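Local coordinates for protein acetyl-CoA acetyltransferase (PDB 6BN2) that probably catalyses the thiolase condensation of two acetyl-CoA molecules into acetoacetyl-CoA, by way of an acylated cysteine, at residues Ala102-Ala106 / Ile118-Gly122; Glu174-Thr178 / Leu332-Ile337; Val284-Ala289 / Ile306-Ala311; Ile318-Asn324 / Ala378-Ala384. All blocks are in the same frame, centred on the assembly; numbering follows the deposited sequence. Where two conformers were deposited one is given.

Interaction 1: residues Ala102-Ala106 / Ile118-Gly122; sequences AVMMA and IVAGG
Helix 102-106 lies against strand 118-122 and runs nearly antiparallel to it, the short axes at 162° and 7.1 Å apart, with the CA of V103 and the CA of A120 only 5.0 Å from each other. So close an approach rests on small residues. The methyl of A120 is central to the contact: its CB sits 3.6 Å from the CA of V103 and touches A106 CB at 3.8 Å, so that it beds directly on the helix backbone. V103 turns CG1 anti to its own N (chi1 170°), which leaves CG2 as the branch that reaches A120 CB. One turn on, A106 CB is met by the far end of I118, whose CD1 comes within 3.6 Å. At the other end the methyl of A102 rests on the backbone of the strand, its CB 3.5 Å from G121 O. All six touching residues are buried, and the joint is wholly one of van der Waals packing. In the N-terminal thiolase family region, helix 98-111 thus packs against the mixed sheet through the strand that follows it, 117-125, and over its neighbours too: A102 and A106 on Y60 of strand 59-62, V103 on L264 and A106 on L266 of strand 258-268.

Interaction 2: residues Glu174-Thr178 / Leu332-Ile337; sequences EYNIT and LANNKI
L332 meets I177 at the start of the helical segment, its CD1 lying 3.6 Å from I177 CG2 as the two branched side chains pass at a slant; L332 also packs on Q182 and F185 of helix 179-198. Next comes A333, whose small size lets I177 press onto the helix backbone: I177 CD1 is 3.6 Å from A333 CA and 3.7 Å from A333 CB. I177 thus splits its branches between two successive helix residues, CG2 to L332 and the longer arm to A333. Segment 174-178 runs from the end of helix 169-174 to the start of helix 179-198, with T178 as N-cap of the latter, so the contact joins the connection between two helices of the N-terminal thiolase family region to helix 328-338 of the C-terminal one. K336 follows one turn after L332. Extended beyond CG, it carries NZ out to Y175 O, a hydrogen bond of 2.7 Å that arrives nearly straight on at the carbonyl oxygen, with a C=O...N angle of 170°. The I337 side chain crosses that of Y175 at about a right angle, its CD1 3.7 Å from Y175 CZ, while the phenol OH is hydrogen-bonded to a glycerol, probably from the crystallisation liquor.

Interaction 3: residues Val284-Ala289 / Ile306-Ala311; sequences VSYADA and IALAKA
Strand 284-289 and the helix that follows it in the C-terminal thiolase family region, 306-311, run in roughly opposite directions as the chain folds back, at 147° with axes 6.6 Å apart, and Y286 CA approaches A307 CA to 4.8 Å. V284 and S285 form a classic beta bulge opposite V396 of the adjoining strand. S285 holds OG between its backbone N and carbonyl carbon (chi1 65°), from where it donates to A307 O at 2.7 Å. That oxygen also accepts from A311 N, the two donors on opposite faces of its carbonyl plane. Beside the serine, V284 CG1 presses on A311 CB at 3.5 Å, tighter than usual. A287 CB fits against I306 CG2 at 3.5 Å, and the CD1 of I306 stretches on to A289 CB. K310 bends at chi3 (76°), which turns NZ to Y286 O at 2.9 Å, while one water takes a bond from Y286 N and lies over a face of the tyrosine ring. The ammonium also makes a salt bridge to D114 of the second subunit, an aspartate also hydrogen-bonded to Y286 OH. One lysine therefore links helix, strand and partner subunit, and the nearby carboxylate probably stabilises its positive charge.

Interaction 4: residues Ile318-Asn324 / Ala378-Ala384; sequences IDFFEFN and AKYGAAA
With CG anti to its carbonyl carbon (chi1 -68°), D319 swings its carboxylate to the residues just before strand 380-384, where OD2 accepts from K379 N at 2.8 Å, nearly along the C-O axis. A water donates to the same OD2 and accepts from Y380 N, tying the first residue of the strand to the aspartate. F320, with a like torsion (chi1 -71°), brings the edge of its ring to A378, whose CB lies in the ring plane, 3.8 Å from CD1. Beyond this start the backbones run parallel at 11°, bonded alternately: Y380 O takes D319 N, then A382 N reaches F320 O, and E322 N reaches A382 O at 2.9 Å. Strand 320-323 is an outermost strand of the mixed sheet within this chain, and helix 358-375, the last helix of the connection between the two parallel strands, packs on the side of F320 and E322. On the other side F321 CD2 lies 4.1 Å from A382 CB; I318 CG2 lies over the rim of one face of the F321 ring, and L304 of helix 300-311 packs on A382. N324, just past the strand, packs on H356, a predicted proton acceptor.

In the fold
From the N terminus, interaction 1 closes the short loop between helix 98-111 and strand 117-125. Interaction 2 opens next, at 174-178, and spans a long loop that ends at 332-337. Nested within that loop, interaction 3 folds helix 300-311 back on strand 281-290. Interaction 4 opens inside it as well, at 318-324, but closes beyond it at 378-384, so interactions 2 and 4 cross. Interactions 1, 3 and 4 all reach the same mixed sheet: M104 of the first packs on Y286 and D288 of the third, and L308 of the third on I318 of the fourth. Interaction 2 joins the two family regions, its nearest atoms about 4 Å from those of interaction 4.

Interaction 1: residues Ala102-Ala106 / Ile118-Gly122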
loop_
_atom_site.group_PDB
_atom_site.type_symbol
_atom_site.label_atom_id
_atom_site.label_comp_id
_atom_site.label_asym_id
_atom_site.label_seq_id
_atom_site.Cartn_x
_atom_site.Cartn_y
_atom_site.Cartn_z
ATOM N N ALA A 102 -2.010 6.738 -5.135
ATOM C CA ALA A 102 -1.352 7.517 -4.083
ATOM C C ALA A 102 -1.776 8.982 -4.138
ATOM O O ALA A 102 -2.083 9.591 -3.106
ATOM C CB ALA A 102 0.173 7.407 -4.216
ATOM N N VAL A 103 -1.771 9.572 -5.337
ATOM C CA VAL A 103 -2.181 10.970 -5.486
ATOM C C VAL A 103 -3.646 11.154 -5.104
ATOM O O VAL A 103 -4.005 12.126 -4.427
ATOM C CB VAL A 103 -1.915 11.447 -6.924
ATOM C CG1 VAL A 103 -2.576 12.821 -7.159
ATOM C CG2 VAL A 103 -0.403 11.501 -7.192
ATOM N N MET A 104 -4.516 10.229 -5.531
ATOM C CA MET A 104 -5.937 10.325 -5.200
ATOM C C MET A 104 -6.171 10.232 -3.694
ATOM O O MET A 104 -6.942 11.013 -3.123
ATOM C CB MET A 104 -6.706 9.223 -5.944
ATOM C CG MET A 104 -6.655 9.413 -7.455
ATOM S SD MET A 104 -7.139 7.899 -8.354
ATOM C CE MET A 104 -8.724 7.527 -7.616
ATOM N N MET A 105 -5.533 9.257 -3.037
ATOM C CA MET A 105 -5.664 9.108 -1.588
ATOM C C MET A 105 -5.150 10.342 -0.863
ATOM O O MET A 105 -5.707 10.757 0.149
ATOM C CB MET A 105 -4.894 7.869 -1.121
ATOM C CG MET A 105 -5.508 6.563 -1.595
ATOM S SD MET A 105 -4.410 5.158 -1.334
ATOM C CE MET A 105 -5.497 4.061 -0.380
ATOM N N ALA A 106 -4.065 10.922 -1.368
ATOM C CA ALA A 106 -3.541 12.134 -0.754
ATOM C C ALA A 106 -4.521 13.292 -0.913
ATOM O O ALA A 106 -4.717 14.085 0.020
ATOM C CB ALA A 106 -2.180 12.477 -1.367
ATOM N N ILE A 118 0.976 17.469 1.537
ATOM C CA ILE A 118 1.203 16.030 1.490
ATOM C C ILE A 118 1.968 15.701 0.212
ATOM O O ILE A 118 1.774 16.348 -0.825
ATOM C CB ILE A 118 -0.144 15.272 1.599
ATOM C CG1 ILE A 118 0.067 13.748 1.573
ATOM C CG2 ILE A 118 -1.139 15.709 0.526
ATOM C CD1 ILE A 118 -1.186 12.972 2.078
ATOM N N VAL A 119 2.874 14.719 0.301
ATOM C CA VAL A 119 3.627 14.225 -0.855
ATOM C C VAL A 119 2.961 12.951 -1.347
ATOM O O VAL A 119 2.616 12.074 -0.540
ATOM C CB VAL A 119 5.096 13.946 -0.490
ATOM C CG1 VAL A 119 5.777 13.092 -1.574
ATOM C CG2 VAL A 119 5.871 15.255 -0.244
ATOM N N ALA A 120 2.785 12.836 -2.668
ATOM C CA ALA A 120 2.278 11.597 -3.249
ATOM C C ALA A 120 3.060 11.291 -4.517
ATOM O O ALA A 120 3.368 12.196 -5.300
ATOM C CB ALA A 120 0.768 11.682 -3.568
ATOM N N GLY A 121 3.341 10.013 -4.739
ATOM C CA GLY A 121 4.095 9.637 -5.925
ATOM C C GLY A 121 4.245 8.136 -6.010
ATOM O O GLY A 121 3.379 7.392 -5.542
ATOM N N GLY A 122 5.339 7.684 -6.612
ATOM C CA GLY A 122 5.542 6.258 -6.791
ATOM C C GLY A 122 6.973 5.981 -7.179
ATOM O O GLY A 122 7.723 6.885 -7.587
#

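Interaction 2: residues Glu174-Thr178 / Leu332-Ile337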
loop_
_atom_site.group_PDB
_atom_site.type_symbol
_atom_site.label_atom_id
_atom_site.label_comp_id
_atom_site.label_asym_id
_atom_site.label_seq_id
_atom_site.Cartn_x
_atom_site.Cartn_y
_atom_site.Cartn_z
ATOM N N GLU A 174 -10.411 -8.840 -29.791
ATOM C CA GLU A 174 -11.778 -8.375 -29.580
ATOM C C GLU A 174 -12.023 -7.016 -30.223
ATOM O O GLU A 174 -13.120 -6.754 -30.723
ATOM C CB GLU A 174 -12.076 -8.310 -28.080
ATOM C CG GLU A 174 -13.376 -7.606 -27.722
ATOM C CD GLU A 174 -14.602 -8.465 -27.985
ATOM O OE1 GLU A 174 -14.448 -9.705 -28.061
ATOM O OE2 GLU A 174 -15.712 -7.902 -28.121
ATOM N N TYR A 175 -11.026 -6.129 -30.205
ATOM C CA TYR A 175 -11.214 -4.779 -30.720
ATOM C C TYR A 175 -10.643 -4.588 -32.124
ATOM O O TYR A 175 -10.595 -3.453 -32.616
ATOM C CB TYR A 175 -10.635 -3.766 -29.726
ATOM C CG TYR A 175 -11.584 -3.594 -28.568
ATOM C CD1 TYR A 175 -12.690 -2.758 -28.678
ATOM C CD2 TYR A 175 -11.419 -4.308 -27.389
ATOM C CE1 TYR A 175 -13.598 -2.625 -27.634
ATOM C CE2 TYR A 175 -12.323 -4.173 -26.337
ATOM C CZ TYR A 175 -13.401 -3.326 -26.469
ATOM O OH TYR A 175 -14.309 -3.183 -25.440
ATOM N N ASN A 176 -10.245 -5.678 -32.785
ATOM C CA ASN A 176 -9.767 -5.657 -34.171
ATOM C C ASN A 176 -8.640 -4.641 -34.350
ATOM O O ASN A 176 -8.674 -3.765 -35.225
ATOM C CB ASN A 176 -10.912 -5.387 -35.152
ATOM C CG ASN A 176 -10.524 -5.680 -36.596
ATOM O OD1 ASN A 176 -9.643 -6.500 -36.862
ATOM N ND2 ASN A 176 -11.180 -5.006 -37.534
ATOM N N ILE A 177 -7.618 -4.777 -33.512
ATOM C CA ILE A 177 -6.432 -3.932 -33.567
ATOM C C ILE A 177 -5.291 -4.791 -34.086
ATOM O O ILE A 177 -4.894 -5.761 -33.436
ATOM C CB ILE A 177 -6.107 -3.335 -32.196
ATOM C CG1 ILE A 177 -7.312 -2.500 -31.730
ATOM C CG2 ILE A 177 -4.826 -2.507 -32.288
ATOM C CD1 ILE A 177 -7.294 -2.141 -30.256
ATOM N N THR A 178 -4.773 -4.448 -35.255
ATOM C CA THR A 178 -3.856 -5.329 -35.963
ATOM C C THR A 178 -2.409 -5.109 -35.531
ATOM O O THR A 178 -2.057 -4.112 -34.899
ATOM C CB THR A 178 -3.971 -5.113 -37.472
ATOM O OG1 THR A 178 -3.495 -3.802 -37.808
ATOM C CG2 THR A 178 -5.419 -5.249 -37.932
ATOM N N LEU A 332 -4.269 2.057 -28.210
ATOM C CA LEU A 332 -5.184 2.100 -29.344
ATOM C C LEU A 332 -6.606 1.754 -28.926
ATOM O O LEU A 332 -7.565 2.376 -29.395
ATOM C CB LEU A 332 -4.711 1.141 -30.433
ATOM C CG LEU A 332 -3.434 1.599 -31.144
ATOM C CD1 LEU A 332 -2.811 0.472 -31.948
ATOM C CD2 LEU A 332 -3.746 2.792 -32.050
ATOM N N ALA A 333 -6.768 0.755 -28.057
ATOM C CA ALA A 333 -8.113 0.315 -27.692
ATOM C C ALA A 333 -8.866 1.396 -26.928
ATOM O O ALA A 333 -10.035 1.672 -27.221
ATOM C CB ALA A 333 -8.048 -0.961 -26.847
ATOM N N ASN A 334 -8.222 2.019 -25.940
ATOM C CA ASN A 334 -8.926 3.059 -25.194
ATOM C C ASN A 334 -9.201 4.287 -26.060
ATOM O O ASN A 334 -10.259 4.908 -25.923
ATOM C CB ASN A 334 -8.154 3.417 -23.923
ATOM C CG ASN A 334 -8.258 2.316 -22.871
ATOM O OD1 ASN A 334 -9.329 2.083 -22.304
ATOM N ND2 ASN A 334 -7.166 1.603 -22.645
ATOM N N ASN A 335 -8.287 4.647 -26.973
ATOM C CA ASN A 335 -8.590 5.744 -27.900
ATOM C C ASN A 335 -9.808 5.411 -28.747
ATOM O O ASN A 335 -10.676 6.265 -28.973
ATOM C CB ASN A 335 -7.394 6.035 -28.824
ATOM C CG ASN A 335 -6.282 6.803 -28.139
ATOM O OD1 ASN A 335 -6.382 7.152 -26.966
ATOM N ND2 ASN A 335 -5.202 7.073 -28.886
ATOM N N LYS A 336 -9.879 4.167 -29.233
ATOM C CA LYS A 336 -10.954 3.746 -30.119
ATOM C C LYS A 336 -12.293 3.734 -29.390
ATOM O O LYS A 336 -13.312 4.181 -29.934
ATOM C CB LYS A 336 -10.614 2.352 -30.651
ATOM C CG LYS A 336 -11.088 2.005 -32.016
ATOM C CD LYS A 336 -10.592 0.595 -32.361
ATOM C CE LYS A 336 -11.102 0.141 -33.714
ATOM N NZ LYS A 336 -10.533 -1.177 -34.095
ATOM N N ILE A 337 -12.301 3.217 -28.161
ATOM C CA ILE A 337 -13.536 3.096 -27.390
ATOM C C ILE A 337 -14.086 4.468 -27.047
ATOM O O ILE A 337 -15.293 4.705 -27.140
ATOM C CB ILE A 337 -13.275 2.267 -26.123
ATOM C CG1 ILE A 337 -12.998 0.812 -26.509
ATOM C CG2 ILE A 337 -14.452 2.374 -25.141
ATOM C CD1 ILE A 337 -12.416 0.008 -25.329
#

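Interaction 3: residues Val284-Ala289 / Ile306-Ala311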
loop_
_atom_site.group_PDB
_atom_site.type_symbol
_atom_site.label_atom_id
_atom_site.label_comp_id
_atom_site.label_asym_id
_atom_site.label_seq_id
_atom_site.Cartn_x
_atom_site.Cartn_y
_atom_site.Cartn_z
ATOM N N VAL A 284 -9.259 18.297 -10.171
ATOM C CA VAL A 284 -10.692 18.549 -10.316
ATOM C C VAL A 284 -11.512 17.377 -9.787
ATOM O O VAL A 284 -12.469 17.574 -9.027
ATOM C CB VAL A 284 -11.031 18.842 -11.786
ATOM C CG1 VAL A 284 -12.530 19.042 -11.950
ATOM C CG2 VAL A 284 -10.260 20.072 -12.280
ATOM N N SER A 285 -11.136 16.163 -10.191
ATOM C CA SER A 285 -11.850 14.951 -9.815
ATOM C C SER A 285 -10.975 13.744 -10.116
ATOM O O SER A 285 -9.927 13.849 -10.765
ATOM C CB SER A 285 -13.175 14.826 -10.564
ATOM O OG SER A 285 -12.899 14.667 -11.953
ATOM N N TYR A 286 -11.437 12.585 -9.655
ATOM C CA TYR A 286 -10.697 11.346 -9.869
ATOM C C TYR A 286 -11.665 10.201 -9.629
ATOM O O TYR A 286 -12.726 10.382 -9.022
ATOM C CB TYR A 286 -9.459 11.225 -8.942
ATOM C CG TYR A 286 -9.815 11.671 -7.552
ATOM C CD1 TYR A 286 -10.476 10.808 -6.683
ATOM C CD2 TYR A 286 -9.572 12.971 -7.134
ATOM C CE1 TYR A 286 -10.886 11.231 -5.436
ATOM C CE2 TYR A 286 -9.972 13.404 -5.881
ATOM C CZ TYR A 286 -10.628 12.527 -5.043
ATOM O OH TYR A 286 -11.068 12.946 -3.801
ATOM N N ALA A 287 -11.282 9.014 -10.099
ATOM C CA ALA A 287 -12.159 7.858 -9.934
ATOM C C ALA A 287 -11.382 6.578 -10.186
ATOM O O ALA A 287 -10.400 6.564 -10.936
ATOM C CB ALA A 287 -13.361 7.905 -10.899
ATOM N N ASP A 288 -11.851 5.506 -9.563
ATOM C CA ASP A 288 -11.417 4.153 -9.871
ATOM C C ASP A 288 -12.565 3.412 -10.544
ATOM O O ASP A 288 -13.742 3.678 -10.273
ATOM C CB ASP A 288 -11.031 3.380 -8.604
ATOM C CG ASP A 288 -9.905 4.031 -7.835
ATOM O OD1 ASP A 288 -8.807 4.163 -8.397
ATOM O OD2 ASP A 288 -10.130 4.458 -6.671
ATOM N N ALA A 289 -12.219 2.438 -11.380
ATOM C CA ALA A 289 -13.227 1.517 -11.891
ATOM C C ALA A 289 -12.584 0.149 -12.055
ATOM O O ALA A 289 -11.362 0.026 -12.096
ATOM C CB ALA A 289 -13.804 1.998 -13.231
ATOM N N ILE A 306 -16.316 8.156 -15.275
ATOM C CA ILE A 306 -16.731 8.398 -13.893
ATOM C C ILE A 306 -16.102 9.682 -13.375
ATOM O O ILE A 306 -16.773 10.517 -12.748
ATOM C CB ILE A 306 -16.371 7.204 -12.993
ATOM C CG1 ILE A 306 -17.052 5.931 -13.499
ATOM C CG2 ILE A 306 -16.801 7.510 -11.556
ATOM C CD1 ILE A 306 -16.644 4.685 -12.730
ATOM N N ALA A 307 -14.802 9.852 -13.624
ATOM C CA ALA A 307 -14.124 11.074 -13.199
ATOM C C ALA A 307 -14.718 12.293 -13.891
ATOM O O ALA A 307 -14.896 13.346 -13.266
ATOM C CB ALA A 307 -12.619 10.976 -13.466
ATOM N N LEU A 308 -15.032 12.180 -15.185
ATOM C CA LEU A 308 -15.641 13.319 -15.871
ATOM C C LEU A 308 -16.978 13.686 -15.252
ATOM O O LEU A 308 -17.267 14.868 -15.047
ATOM C CB LEU A 308 -15.810 13.021 -17.361
ATOM C CG LEU A 308 -14.485 12.914 -18.119
ATOM C CD1 LEU A 308 -14.737 12.432 -19.556
ATOM C CD2 LEU A 308 -13.786 14.269 -18.127
ATOM N N ALA A 309 -17.811 12.688 -14.946
ATOM C CA ALA A 309 -19.110 12.997 -14.359
ATOM C C ALA A 309 -18.949 13.668 -13.000
ATOM O O ALA A 309 -19.697 14.597 -12.663
ATOM C CB ALA A 309 -19.952 11.727 -14.243
ATOM N N LYS A 310 -17.971 13.221 -12.216
ATOM C CA LYS A 310 -17.704 13.865 -10.935
ATOM C C LYS A 310 -17.231 15.303 -11.117
ATOM O O LYS A 310 -17.548 16.165 -10.288
ATOM C CB LYS A 310 -16.680 13.039 -10.152
ATOM C CG LYS A 310 -17.278 11.717 -9.669
ATOM C CD LYS A 310 -16.202 10.842 -9.031
ATOM C CE LYS A 310 -15.835 11.336 -7.629
ATOM N NZ LYS A 310 -14.785 10.450 -7.009
ATOM N N ALA A 311 -16.501 15.588 -12.199
ATOM C CA ALA A 311 -16.064 16.946 -12.514
ATOM C C ALA A 311 -17.148 17.799 -13.157
ATOM O O ALA A 311 -16.930 19.001 -13.337
ATOM C CB ALA A 311 -14.853 16.907 -13.450
HETATM O O HOH W 1 -13.256 13.290 -7.301
#

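Interaction 4: residues Ile318-Asn324 / Ala378-Ala384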
loop_
_atom_site.group_PDB
_atom_site.type_symbol
_atom_site.label_atom_id
_atom_site.label_comp_id
_atom_site.label_asym_id
_atom_site.label_seq_id
_atom_site.Cartn_x
_atom_site.Cartn_y
_atom_site.Cartn_z
ATOM N N ILE A 318 -11.960 18.157 -22.380
ATOM C CA ILE A 318 -10.577 17.808 -22.072
ATOM C C ILE A 318 -9.694 18.166 -23.259
ATOM O O ILE A 318 -9.968 17.759 -24.395
ATOM C CB ILE A 318 -10.441 16.317 -21.738
ATOM C CG1 ILE A 318 -11.385 15.917 -20.595
ATOM C CG2 ILE A 318 -8.979 16.012 -21.415
ATOM C CD1 ILE A 318 -11.151 16.688 -19.281
ATOM N N ASP A 319 -8.636 18.944 -23.000
ATOM C CA ASP A 319 -7.748 19.370 -24.077
ATOM C C ASP A 319 -6.688 18.321 -24.399
ATOM O O ASP A 319 -6.356 18.115 -25.573
ATOM C CB ASP A 319 -7.069 20.686 -23.699
ATOM C CG ASP A 319 -8.048 21.855 -23.640
ATOM O OD1 ASP A 319 -8.991 21.882 -24.459
ATOM O OD2 ASP A 319 -7.870 22.760 -22.792
ATOM N N PHE A 320 -6.135 17.672 -23.376
ATOM C CA PHE A 320 -5.069 16.695 -23.567
ATOM C C PHE A 320 -5.243 15.549 -22.596
ATOM O O PHE A 320 -5.743 15.732 -21.483
ATOM C CB PHE A 320 -3.679 17.331 -23.393
ATOM C CG PHE A 320 -3.328 18.239 -24.519
ATOM C CD1 PHE A 320 -3.626 19.599 -24.457
ATOM C CD2 PHE A 320 -2.778 17.724 -25.684
ATOM C CE1 PHE A 320 -3.354 20.439 -25.545
ATOM C CE2 PHE A 320 -2.486 18.560 -26.771
ATOM C CZ PHE A 320 -2.778 19.915 -26.701
ATOM N N PHE A 321 -4.798 14.367 -23.029
ATOM C CA PHE A 321 -4.942 13.128 -22.272
ATOM C C PHE A 321 -3.587 12.461 -22.119
ATOM O O PHE A 321 -2.762 12.497 -23.039
ATOM C CB PHE A 321 -5.857 12.117 -22.977
ATOM C CG PHE A 321 -7.242 12.620 -23.247
ATOM C CD1 PHE A 321 -7.504 13.391 -24.376
ATOM C CD2 PHE A 321 -8.294 12.290 -22.396
ATOM C CE1 PHE A 321 -8.794 13.843 -24.651
ATOM C CE2 PHE A 321 -9.593 12.743 -22.658
ATOM C CZ PHE A 321 -9.840 13.515 -23.785
ATOM N N GLU A 322 -3.389 11.790 -20.979
ATOM C CA GLU A 322 -2.267 10.867 -20.803
ATOM C C GLU A 322 -2.863 9.527 -20.417
ATOM O O GLU A 322 -3.406 9.391 -19.318
ATOM C CB GLU A 322 -1.293 11.345 -19.726
ATOM C CG GLU A 322 -0.417 12.494 -20.150
ATOM C CD GLU A 322 0.731 12.045 -21.036
ATOM O OE1 GLU A 322 1.056 12.793 -21.982
ATOM O OE2 GLU A 322 1.311 10.968 -20.786
ATOM N N PHE A 323 -2.798 8.557 -21.323
ATOM C CA PHE A 323 -3.206 7.178 -21.060
ATOM C C PHE A 323 -1.954 6.316 -21.049
ATOM O O PHE A 323 -1.242 6.260 -22.058
ATOM C CB PHE A 323 -4.158 6.660 -22.140
ATOM C CG PHE A 323 -5.578 7.075 -21.969
ATOM C CD1 PHE A 323 -6.433 6.333 -21.168
ATOM C CD2 PHE A 323 -6.085 8.157 -22.666
ATOM C CE1 PHE A 323 -7.770 6.695 -21.026
ATOM C CE2 PHE A 323 -7.409 8.525 -22.525
ATOM C CZ PHE A 323 -8.252 7.798 -21.706
ATOM N N ASN A 324 -1.692 5.622 -19.938
ATOM C CA ASN A 324 -0.441 4.884 -19.886
ATOM C C ASN A 324 -0.414 3.782 -20.938
ATOM O O ASN A 324 -1.395 3.061 -21.135
ATOM C CB ASN A 324 -0.189 4.280 -18.514
ATOM C CG ASN A 324 1.269 3.852 -18.354
ATOM O OD1 ASN A 324 2.190 4.665 -18.520
ATOM N ND2 ASN A 324 1.485 2.579 -18.053
ATOM N N ALA A 378 -3.209 25.052 -22.437
ATOM C CA ALA A 378 -4.475 24.341 -22.336
ATOM C C ALA A 378 -5.067 24.502 -20.937
ATOM O O ALA A 378 -4.439 25.048 -20.032
ATOM C CB ALA A 378 -4.269 22.858 -22.665
ATOM N N LYS A 379 -6.296 24.002 -20.771
ATOM C CA LYS A 379 -7.014 24.142 -19.506
ATOM C C LYS A 379 -7.182 22.798 -18.800
ATOM O O LYS A 379 -6.477 22.512 -17.828
ATOM C CB LYS A 379 -8.381 24.791 -19.730
ATOM C CG LYS A 379 -9.087 25.118 -18.415
ATOM C CD LYS A 379 -10.388 25.858 -18.644
ATOM C CE LYS A 379 -11.006 26.260 -17.319
ATOM N NZ LYS A 379 -12.312 26.933 -17.518
ATOM N N TYR A 380 -8.087 21.948 -19.280
ATOM C CA TYR A 380 -8.330 20.666 -18.628
ATOM C C TYR A 380 -7.522 19.537 -19.260
ATOM O O TYR A 380 -7.418 19.430 -20.488
ATOM C CB TYR A 380 -9.816 20.312 -18.673
ATOM C CG TYR A 380 -10.699 21.220 -17.854
ATOM C CD1 TYR A 380 -10.513 21.341 -16.477
ATOM C CD2 TYR A 380 -11.733 21.928 -18.444
ATOM C CE1 TYR A 380 -11.323 22.168 -15.719
ATOM C CE2 TYR A 380 -12.551 22.748 -17.695
ATOM C CZ TYR A 380 -12.344 22.860 -16.332
ATOM O OH TYR A 380 -13.163 23.678 -15.593
ATOM N N GLY A 381 -6.976 18.672 -18.406
ATOM C CA GLY A 381 -6.354 17.445 -18.858
ATOM C C GLY A 381 -6.887 16.262 -18.072
ATOM O O GLY A 381 -7.415 16.405 -16.967
ATOM N N ALA A 382 -6.738 15.078 -18.655
ATOM C CA ALA A 382 -7.105 13.860 -17.940
ATOM C C ALA A 382 -6.015 12.815 -18.112
ATOM O O ALA A 382 -5.427 12.686 -19.188
ATOM C CB ALA A 382 -8.447 13.287 -18.428
ATOM N N ALA A 383 -5.745 12.069 -17.049
ATOM C CA ALA A 383 -4.803 10.962 -17.100
ATOM C C ALA A 383 -5.505 9.708 -16.606
ATOM O O ALA A 383 -6.343 9.777 -15.717
ATOM C CB ALA A 383 -3.572 11.219 -16.229
ATOM N N ALA A 384 -5.141 8.562 -17.180
ATOM C CA ALA A 384 -5.745 7.304 -16.748
ATOM C C ALA A 384 -4.756 6.177 -16.962
ATOM O O ALA A 384 -3.907 6.240 -17.851
ATOM C CB ALA A 384 -7.051 7.009 -17.511
HETATM O O HOH W 2 -10.273 22.500 -21.475
#